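Local atomic coordinates of Xaa-Pro dipeptidase (PDB entry 3I7M), a protein that probably acts as a manganese-dependent metallo-aminopeptidase of the M24B family, this chain being its N-terminal creatinase/prolidase domain. Residues A[93-107]-A[120-134]. Numbering follows the deposited sequence.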
ATOM      1  N   LYS A  93      -6.307  -5.091  -9.620  1.00 15.11           N
ATOM      2  CA  LYS A  93      -7.005  -5.910 -10.610  1.00 17.03           C
ATOM      3  C   LYS A  93      -6.168  -6.148 -11.886  1.00 16.69           C
ATOM      4  O   LYS A  93      -6.158  -7.302 -12.407  1.00 17.85           O
ATOM      5  CB  LYS A  93      -8.421  -5.322 -10.847  1.00 16.98           C
ATOM      6  CG  LYS A  93      -9.340  -5.436  -9.572  1.00 19.29           C
ATOM      7  CD  LYS A  93     -10.594  -4.568  -9.660  1.00 24.05           C
ATOM      8  CE  LYS A  93     -11.436  -4.601  -8.393  1.00 24.48           C
ATOM      9  NZ  LYS A  93     -12.685  -3.766  -8.531  1.00 29.13           N
ATOM     10  N   GLN A  94      -5.373  -5.171 -12.319  1.00 16.70           N
ATOM     11  CA  GLN A  94      -4.449  -5.333 -13.474  1.00 18.18           C
ATOM     12  C   GLN A  94      -3.375  -6.363 -13.212  1.00 16.66           C
ATOM     13  O   GLN A  94      -2.838  -6.982 -14.165  1.00 17.87           O
ATOM     14  CB  GLN A  94      -3.738  -4.027 -13.766  1.00 19.06           C
ATOM     15  CG  GLN A  94      -4.585  -2.992 -14.381  1.00 24.09           C
ATOM     16  CD  GLN A  94      -3.855  -1.653 -14.538  1.00 29.85           C
ATOM     17  OE1 GLN A  94      -2.606  -1.582 -14.565  1.00 34.00           O
ATOM     18  NE2 GLN A  94      -4.630  -0.597 -14.658  1.00 33.34           N
ATOM     19  N   ARG A  95      -3.063  -6.576 -11.918  1.00 15.44           N
ATOM     20  CA  ARG A  95      -2.021  -7.478 -11.488  1.00 14.80           C
ATOM     21  C   ARG A  95      -2.618  -8.852 -11.164  1.00 15.62           C
ATOM     22  O   ARG A  95      -1.951  -9.711 -10.592  1.00 15.55           O
ATOM     23  CB  ARG A  95      -1.283  -6.880 -10.274  1.00 13.72           C
ATOM     24  CG  ARG A  95      -0.373  -5.792 -10.718  1.00 12.91           C
ATOM     25  CD  ARG A  95       0.176  -5.021  -9.517  1.00 14.45           C
ATOM     26  NE  ARG A  95       1.224  -4.099  -9.862  1.00 11.99           N
ATOM     27  CZ  ARG A  95       1.028  -2.912 -10.424  1.00 11.04           C
ATOM     28  NH1 ARG A  95      -0.204  -2.461 -10.695  1.00 13.31           N
ATOM     29  NH2 ARG A  95       2.073  -2.115 -10.648  1.00 11.47           N
ATOM     30  N   HIS A  96      -3.858  -9.047 -11.585  1.00 16.79           N
ATOM     31  CA  HIS A  96      -4.556 -10.337 -11.482  1.00 17.97           C
ATOM     32  C   HIS A  96      -4.796 -10.795 -10.075  1.00 17.28           C
ATOM     33  O   HIS A  96      -4.819 -12.008  -9.797  1.00 17.86           O
ATOM     34  CB  HIS A  96      -3.829 -11.396 -12.322  1.00 18.81           C
ATOM     35  CG  HIS A  96      -3.504 -10.930 -13.709  1.00 23.13           C
ATOM     36  ND1 HIS A  96      -4.481 -10.635 -14.638  1.00 28.08           N
ATOM     37  CD2 HIS A  96      -2.322 -10.622 -14.297  1.00 28.27           C
ATOM     38  CE1 HIS A  96      -3.914 -10.206 -15.751  1.00 28.72           C
ATOM     39  NE2 HIS A  96      -2.605 -10.185 -15.570  1.00 30.14           N
ATOM     40  N   VAL A  97      -5.025  -9.835  -9.172  1.00 16.12           N
ATOM     41  CA  VAL A  97      -5.313 -10.121  -7.796  1.00 15.19           C
ATOM     42  C   VAL A  97      -6.733  -9.735  -7.473  1.00 14.33           C
ATOM     43  O   VAL A  97      -7.167  -8.589  -7.712  1.00 16.04           O
ATOM     44  CB  VAL A  97      -4.326  -9.394  -6.847  1.00 14.98           C
ATOM     45  CG1 VAL A  97      -4.827  -9.522  -5.385  1.00 14.83           C
ATOM     46  CG2 VAL A  97      -2.892  -9.875  -7.054  1.00 17.74           C
ATOM     47  N   ASN A  98      -7.495 -10.701  -6.964  1.00 14.97           N
ATOM     48  CA  ASN A  98      -8.823 -10.457  -6.416  0.60 14.42           C
ATOM     49  C   ASN A  98      -8.636 -10.704  -4.948  1.00 14.78           C
ATOM     50  O   ASN A  98      -8.659 -11.868  -4.508  1.00 15.15           O
ATOM     51  CB  ASN A  98      -9.866 -11.413  -7.005  0.60 16.12           C
ATOM     52  CG  ASN A  98     -11.255 -11.263  -6.372  0.60 17.98           C
ATOM     53  OD1 ASN A  98     -11.566 -10.282  -5.700  0.60 19.88           O
ATOM     54  ND2 ASN A  98     -12.119 -12.252  -6.638  0.60 23.52           N
ATOM     55  N   PRO A  99      -8.404  -9.629  -4.165  1.00 13.11           N
ATOM     56  CA  PRO A  99      -7.899  -9.886  -2.810  1.00 14.24           C
ATOM     57  C   PRO A  99      -8.860 -10.530  -1.851  1.00 14.17           C
ATOM     58  O   PRO A  99     -10.058 -10.157  -1.742  1.00 15.50           O
ATOM     59  CB  PRO A  99      -7.505  -8.502  -2.291  1.00 14.34           C
ATOM     60  CG  PRO A  99      -8.221  -7.553  -3.097  1.00 15.45           C
ATOM     61  CD  PRO A  99      -8.449  -8.188  -4.470  1.00 13.79           C
ATOM     62  N   GLU A 100      -8.338 -11.491  -1.120  1.00 12.80           N
ATOM     63  CA  GLU A 100      -9.085 -12.101  -0.033  1.00 13.10           C
ATOM     64  C   GLU A 100      -8.536 -11.511   1.250  1.00 13.04           C
ATOM     65  O   GLU A 100      -8.915 -10.374   1.572  1.00 12.13           O
ATOM     66  CB  GLU A 100      -9.011 -13.627  -0.106  1.00 15.09           C
ATOM     67  CG  GLU A 100      -9.779 -14.139  -1.341  1.00 19.29           C
ATOM     68  CD  GLU A 100      -9.890 -15.646  -1.430  1.00 24.84           C
ATOM     69  OE1 GLU A 100      -9.713 -16.345  -0.419  1.00 29.12           O
ATOM     70  OE2 GLU A 100     -10.167 -16.110  -2.554  1.00 32.64           O
ATOM     71  N   HIS A 101      -7.608 -12.142   1.947  1.00 10.94           N
ATOM     72  CA  HIS A 101      -7.049 -11.538   3.138  1.00 11.11           C
ATOM     73  C   HIS A 101      -6.121 -10.412   2.759  1.00 11.04           C
ATOM     74  O   HIS A 101      -5.272 -10.569   1.869  1.00 10.15           O
ATOM     75  CB  HIS A 101      -6.364 -12.546   4.033  1.00 12.02           C
ATOM     76  CG  HIS A 101      -7.276 -13.599   4.515  1.00 11.03           C
ATOM     77  ND1 HIS A 101      -8.006 -13.479   5.673  1.00 13.36           N
ATOM     78  CD2 HIS A 101      -7.701 -14.727   3.906  1.00 15.52           C
ATOM     79  CE1 HIS A 101      -8.743 -14.574   5.823  1.00 15.25           C
ATOM     80  NE2 HIS A 101      -8.600 -15.327   4.749  1.00 17.64           N
ATOM     81  N   VAL A 102      -6.334  -9.231   3.349  1.00  9.03           N
ATOM     82  CA  VAL A 102      -5.526  -8.030   3.140  1.00  9.65           C
ATOM     83  C   VAL A 102      -4.943  -7.570   4.459  1.00  9.09           C
ATOM     84  O   VAL A 102      -5.664  -7.486   5.457  1.00 12.07           O
ATOM     85  CB  VAL A 102      -6.338  -6.877   2.477  1.00  9.55           C
ATOM     86  CG1 VAL A 102      -5.432  -5.698   2.266  1.00 11.73           C
ATOM     87  CG2 VAL A 102      -6.950  -7.341   1.162  1.00 11.61           C
ATOM     88  N   ALA A 103      -3.632  -7.361   4.533  1.00  8.25           N
ATOM     89  CA  ALA A 103      -2.987  -6.828   5.715  1.00  7.24           C
ATOM     90  C   ALA A 103      -2.874  -5.318   5.586  1.00  8.17           C
ATOM     91  O   ALA A 103      -2.616  -4.798   4.492  1.00  8.68           O
ATOM     92  CB  ALA A 103      -1.605  -7.427   5.848  1.00  8.66           C
ATOM     93  N   ILE A 104      -3.132  -4.652   6.703  1.00  7.34           N
ATOM     94  CA  ILE A 104      -3.033  -3.188   6.802  1.00  6.49           C
ATOM     95  C   ILE A 104      -2.263  -2.832   8.091  1.00  6.34           C
ATOM     96  O   ILE A 104      -2.066  -3.704   8.966  1.00  7.33           O
ATOM     97  CB  ILE A 104      -4.401  -2.476   6.760  1.00  7.36           C
ATOM     98  CG1 ILE A 104      -5.368  -3.125   7.726  1.00  7.65           C
ATOM     99  CG2 ILE A 104      -4.937  -2.513   5.315  1.00  8.28           C
ATOM    100  CD1 ILE A 104      -6.569  -2.302   7.999  1.00 10.32           C
ATOM    101  N   GLU A 105      -1.889  -1.586   8.258  1.00  6.75           N
ATOM    102  CA  GLU A 105      -1.248  -1.058   9.443  1.00  6.91           C
ATOM    103  C   GLU A 105      -2.386  -0.483  10.282  1.00  6.32           C
ATOM    104  O   GLU A 105      -2.727   0.714  10.255  1.00  6.73           O
ATOM    105  CB  GLU A 105      -0.264   0.061   9.065  1.00  6.64           C
ATOM    106  CG  GLU A 105       0.864  -0.523   8.228  1.00  7.03           C
ATOM    107  CD  GLU A 105       1.890   0.521   7.912  1.00  9.03           C
ATOM    108  OE1 GLU A 105       1.739   1.233   6.884  1.00  9.06           O
ATOM    109  OE2 GLU A 105       2.896   0.606   8.653  1.00  9.68           O
ATOM    110  N   LYS A 106      -2.989  -1.337  11.082  1.00  7.19           N
ATOM    111  CA  LYS A 106      -4.228  -0.966  11.768  1.00  7.33           C
ATOM    112  C   LYS A 106      -4.036   0.096  12.811  1.00  7.06           C
ATOM    113  O   LYS A 106      -4.965   0.824  13.160  1.00  6.95           O
ATOM    114  CB  LYS A 106      -4.876  -2.184  12.423  1.00  7.78           C
ATOM    115  CG  LYS A 106      -5.321  -3.156  11.384  1.00  8.14           C
ATOM    116  CD  LYS A 106      -6.223  -4.301  11.942  1.00  9.15           C
ATOM    117  CE  LYS A 106      -6.885  -5.120  10.833  1.00 10.85           C
ATOM    118  NZ  LYS A 106      -7.789  -6.251  11.416  1.00  9.69           N
ATOM    119  N   GLY A 107      -2.852   0.240  13.398  1.00  7.30           N
ATOM    120  CA  GLY A 107      -2.626   1.295  14.361  1.00  6.77           C
ATOM    121  C   GLY A 107      -2.677   2.684  13.794  1.00  6.18           C
ATOM    122  O   GLY A 107      -2.905   3.658  14.537  1.00  7.95           O
ATOM    123  N   GLN A 120     -14.010  -1.488  -2.998  1.00  9.93           N
ATOM    124  CA  GLN A 120     -13.630  -1.641  -4.414  1.00 10.41           C
ATOM    125  C   GLN A 120     -13.420  -3.082  -4.820  1.00 13.70           C
ATOM    126  O   GLN A 120     -13.241  -3.343  -6.006  1.00 14.97           O
ATOM    127  CB  GLN A 120     -12.373  -0.831  -4.658  1.00 11.64           C
ATOM    128  CG  GLN A 120     -12.608   0.620  -4.491  1.00 11.43           C
ATOM    129  CD  GLN A 120     -13.469   1.265  -5.602  1.00 10.53           C
ATOM    130  OE1 GLN A 120     -13.377   0.869  -6.773  1.00 15.65           O
ATOM    131  NE2 GLN A 120     -14.332   2.179  -5.229  1.00 16.80           N
ATOM    132  N   PHE A 121     -13.432  -4.005  -3.858  1.00 12.72           N
ATOM    133  CA  PHE A 121     -13.146  -5.429  -4.068  1.00 13.73           C
ATOM    134  C   PHE A 121     -14.337  -6.294  -3.742  1.00 15.44           C
ATOM    135  O   PHE A 121     -15.197  -5.870  -2.974  1.00 15.36           O
ATOM    136  CB  PHE A 121     -11.946  -5.858  -3.262  1.00 13.53           C
ATOM    137  CG  PHE A 121     -10.708  -5.083  -3.605  1.00 14.69           C
ATOM    138  CD1 PHE A 121     -10.134  -4.251  -2.668  1.00 14.47           C
ATOM    139  CD2 PHE A 121     -10.112  -5.210  -4.843  1.00 13.37           C
ATOM    140  CE1 PHE A 121      -9.022  -3.546  -2.969  1.00 15.18           C
ATOM    141  CE2 PHE A 121      -8.968  -4.499  -5.101  1.00 15.26           C
ATOM    142  CZ  PHE A 121      -8.437  -3.695  -4.148  1.00 13.34           C
ATOM    143  N   SER A 122     -14.406  -7.499  -4.299  1.00 17.31           N
ATOM    144  CA  SER A 122     -15.669  -8.231  -4.158  1.00 18.19           C
ATOM    145  C   SER A 122     -15.928  -8.756  -2.757  1.00 17.71           C
ATOM    146  O   SER A 122     -17.029  -8.602  -2.236  1.00 17.65           O
ATOM    147  CB  SER A 122     -15.803  -9.340  -5.168  1.00 19.67           C
ATOM    148  OG  SER A 122     -14.581  -9.973  -5.348  1.00 24.59           O
ATOM    149  N   ALA A 123     -14.928  -9.340  -2.114  1.00 15.18           N
ATOM    150  CA  ALA A 123     -15.146  -9.829  -0.743  1.00 15.30           C
ATOM    151  C   ALA A 123     -13.825 -10.005  -0.027  1.00 15.63           C
ATOM    152  O   ALA A 123     -13.391 -11.097   0.292  1.00 16.20           O
ATOM    153  CB  ALA A 123     -15.970 -11.107  -0.681  1.00 14.90           C
ATOM    154  N   PRO A 124     -13.173  -8.903   0.245  1.00 13.05           N
ATOM    155  CA  PRO A 124     -11.890  -8.962   0.970  1.00 12.17           C
ATOM    156  C   PRO A 124     -12.101  -9.145   2.474  1.00 13.24           C
ATOM    157  O   PRO A 124     -13.211  -8.916   2.974  1.00 15.06           O
ATOM    158  CB  PRO A 124     -11.301  -7.569   0.706  1.00 13.85           C
ATOM    159  CG  PRO A 124     -12.551  -6.692   0.616  1.00 12.87           C
ATOM    160  CD  PRO A 124     -13.564  -7.500  -0.049  1.00 13.69           C
ATOM    161  N   SER A 125     -11.057  -9.520   3.173  1.00 11.39           N
ATOM    162  CA  SER A 125     -11.102  -9.743   4.616  1.00 11.13           C
ATOM    163  C   SER A 125      -9.918  -9.022   5.261  1.00 11.41           C
ATOM    164  O   SER A 125      -8.768  -9.371   4.979  1.00 11.15           O
ATOM    165  CB  SER A 125     -10.944 -11.230   4.979  1.00 11.95           C
ATOM    166  OG  SER A 125     -12.037 -12.008   4.506  1.00 13.96           O
ATOM    167  N   PHE A 126     -10.157  -7.946   6.004  1.00 11.18           N
ATOM    168  CA  PHE A 126      -9.094  -7.156   6.606  1.00 11.13           C
ATOM    169  C   PHE A 126      -8.886  -7.648   8.032  1.00 12.69           C
ATOM    170  O   PHE A 126      -9.171  -6.971   9.023  1.00 13.93           O
ATOM    171  CB  PHE A 126      -9.438  -5.643   6.552  1.00 12.98           C
ATOM    172  CG  PHE A 126      -9.317  -5.046   5.197  1.00 10.34           C
ATOM    173  CD1 PHE A 126      -8.242  -4.306   4.852  1.00 10.50           C
ATOM    174  CD2 PHE A 126     -10.291  -5.247   4.221  1.00 11.64           C
ATOM    175  CE1 PHE A 126      -8.103  -3.703   3.600  1.00 11.94           C
ATOM    176  CE2 PHE A 126     -10.161  -4.670   2.927  1.00 12.90           C
ATOM    177  CZ  PHE A 126      -9.052  -3.926   2.623  1.00 14.14           C
ATOM    178  N   ASP A 127      -8.372  -8.870   8.133  1.00 11.11           N
ATOM    179  CA  ASP A 127      -8.213  -9.542   9.410  1.00 11.18           C
ATOM    180  C   ASP A 127      -6.735  -9.728   9.771  1.00 12.06           C
ATOM    181  O   ASP A 127      -6.371 -10.519  10.625  1.00 13.62           O
ATOM    182  CB  ASP A 127      -8.991 -10.863   9.401  1.00 11.63           C
ATOM    183  CG  ASP A 127      -8.642 -11.784   8.314  1.00 13.82           C
ATOM    184  OD1 ASP A 127      -7.757 -11.561   7.472  1.00 11.90           O
ATOM    185  OD2 ASP A 127      -9.311 -12.859   8.376  1.00 18.57           O
ATOM    186  N   LEU A 128      -5.869  -8.989   9.108  1.00  9.81           N
ATOM    187  CA  LEU A 128      -4.425  -9.071   9.328  1.00  9.43           C
ATOM    188  C   LEU A 128      -3.824  -7.679   9.639  1.00  8.29           C
ATOM    189  O   LEU A 128      -4.145  -6.694   8.954  1.00  9.27           O
ATOM    190  CB  LEU A 128      -3.731  -9.591   8.082  1.00 10.15           C
ATOM    191  CG  LEU A 128      -3.935 -11.062   7.746  1.00 11.57           C
ATOM    192  CD1 LEU A 128      -3.328 -11.363   6.389  1.00 11.52           C
ATOM    193  CD2 LEU A 128      -3.320 -11.998   8.764  1.00 12.52           C
ATOM    194  N   ASP A 129      -2.938  -7.596  10.620  1.00  8.33           N
ATOM    195  CA  ASP A 129      -2.342  -6.363  11.094  1.00  7.67           C
ATOM    196  C   ASP A 129      -0.848  -6.546  11.006  1.00  8.51           C
ATOM    197  O   ASP A 129      -0.282  -7.412  11.641  1.00  8.78           O
ATOM    198  CB  ASP A 129      -2.806  -6.057  12.517  1.00  8.81           C
ATOM    199  CG  ASP A 129      -2.441  -4.675  12.973  1.00 11.74           C
ATOM    200  OD1 ASP A 129      -1.804  -3.933  12.214  1.00 10.07           O
ATOM    201  OD2 ASP A 129      -2.848  -4.335  14.104  1.00 12.28           O
ATOM    202  N   ILE A 130      -0.203  -5.713  10.200  1.00  6.69           N
ATOM    203  CA  ILE A 130       1.255  -5.719  10.054  1.00  8.07           C
ATOM    204  C   ILE A 130       1.946  -4.710  10.969  1.00  7.46           C
ATOM    205  O   ILE A 130       3.178  -4.639  10.977  1.00  9.16           O
ATOM    206  CB  ILE A 130       1.677  -5.558   8.569  1.00  6.50           C
ATOM    207  CG1 ILE A 130       3.078  -6.079   8.299  1.00  7.77           C
ATOM    208  CG2 ILE A 130       1.423  -4.106   8.067  1.00  8.53           C
ATOM    209  CD1 ILE A 130       3.418  -6.171   6.836  1.00  8.68           C
ATOM    210  N   THR A 131       1.159  -4.038  11.830  1.00  9.56           N
ATOM    211  CA  THR A 131       1.702  -2.994  12.718  1.00 10.59           C
ATOM    212  C   THR A 131       2.923  -3.501  13.516  1.00 10.86           C
ATOM    213  O   THR A 131       3.983  -2.892  13.489  1.00 11.28           O
ATOM    214  CB  THR A 131       0.623  -2.476  13.657  1.00 11.41           C
ATOM    215  OG1 THR A 131      -0.344  -1.788  12.870  1.00 10.84           O
ATOM    216  CG2 THR A 131       1.247  -1.474  14.712  1.00 12.24           C
ATOM    217  N   SER A 132       2.758  -4.631  14.202  1.00 10.79           N
ATOM    218  CA  SER A 132       3.808  -5.155  15.058  0.60 10.82           C
ATOM    219  C   SER A 132       5.043  -5.578  14.246  1.00 10.06           C
ATOM    220  O   SER A 132       6.209  -5.346  14.669  1.00 10.58           O
ATOM    221  CB  SER A 132       3.279  -6.331  15.862  0.60 11.49           C
ATOM    222  OG  SER A 132       4.329  -6.920  16.581  0.60 13.97           O
ATOM    223  N   PHE A 133       4.820  -6.257  13.109  1.00  8.98           N
ATOM    224  CA  PHE A 133       5.914  -6.716  12.230  1.00  8.86           C
ATOM    225  C   PHE A 133       6.782  -5.490  11.757  1.00  9.40           C
ATOM    226  O   PHE A 133       8.037  -5.467  11.834  1.00 11.13           O
ATOM    227  CB  PHE A 133       5.435  -7.522  11.057  1.00  9.64           C
ATOM    228  CG  PHE A 133       6.556  -7.949  10.089  1.00  9.17           C
ATOM    229  CD1 PHE A 133       7.339  -9.072  10.338  1.00 11.34           C
ATOM    230  CD2 PHE A 133       6.823  -7.247   8.938  1.00 10.12           C
ATOM    231  CE1 PHE A 133       8.378  -9.434   9.477  1.00 10.34           C
ATOM    232  CE2 PHE A 133       7.830  -7.621   8.076  1.00 13.15           C
ATOM    233  CZ  PHE A 133       8.611  -8.725   8.348  1.00 13.20           C
ATOM    234  N   ILE A 134       6.100  -4.429  11.320  1.00  9.95           N
ATOM    235  CA  ILE A 134       6.800  -3.228  10.875  1.00 11.75           C
ATOM    236  C   ILE A 134       7.553  -2.626  12.078  1.00 13.79           C
ATOM    237  O   ILE A 134       8.683  -2.122  11.926  1.00 15.74           O
ATOM    238  CB  ILE A 134       5.820  -2.198  10.264  1.00 10.87           C
ATOM    239  CG1 ILE A 134       5.155  -2.690   8.968  1.00 11.60           C
ATOM    240  CG2 ILE A 134       6.547  -0.809  10.150  1.00 13.04           C
ATOM    241  CD1 ILE A 134       6.065  -3.154   7.854  1.00 11.08           C
TER
HETATM  242  O   HOH W   1     -12.144  -9.800  -3.145  1.00 22.72           O
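Three flat groups mark out how F121, F126 and H101 meet P99, V102, I104 and D127. P99 CG sits over the centre of one face of the F121 ring, 3.5 Å from its centroid, a CH-pi contact; V102 CB lies over one face of F126, offset toward the rim, while I104 CG2 meets that ring at its edge. The H101 imidazole has S125 OG over one face, offset toward the rim, and the carboxylate of D127 at its edge, the two planes only 9° apart, and ND1 donates 2.6 Å to the syn lone pair of D127 OD1. The segments form and flank a parallel beta-alpha-beta unit, in which helix 111-118 connects neighbouring strands 101-104 and 125-129 and covers F126 from outside the two segments. Backbone bonds run along the seam, among them V102 N to S125 O at 2.9 Å, although the short strand axes are inclined by 56°. Ahead of the unit, at the end of helix 84-94, K93 NZ reaches Q120 O at 2.6 Å, nearly in line with the carbonyl bond.

Where strand 125-129 gives way to a helix, D129 swings CG away from its own nitrogen (chi1 -169°), which brings OD1 to the K106 N-H at 3.1 Å. The same oxygen caps the helix by accepting from T131 N and also takes the T131 hydroxyl at 2.7 Å. Replacing D129 with a leucine would probably leave all three donors without their shared acceptor. That hydroxyl does double duty, for T131 OG1 itself accepts from G107 N at 3.3 Å in an almost straight bond.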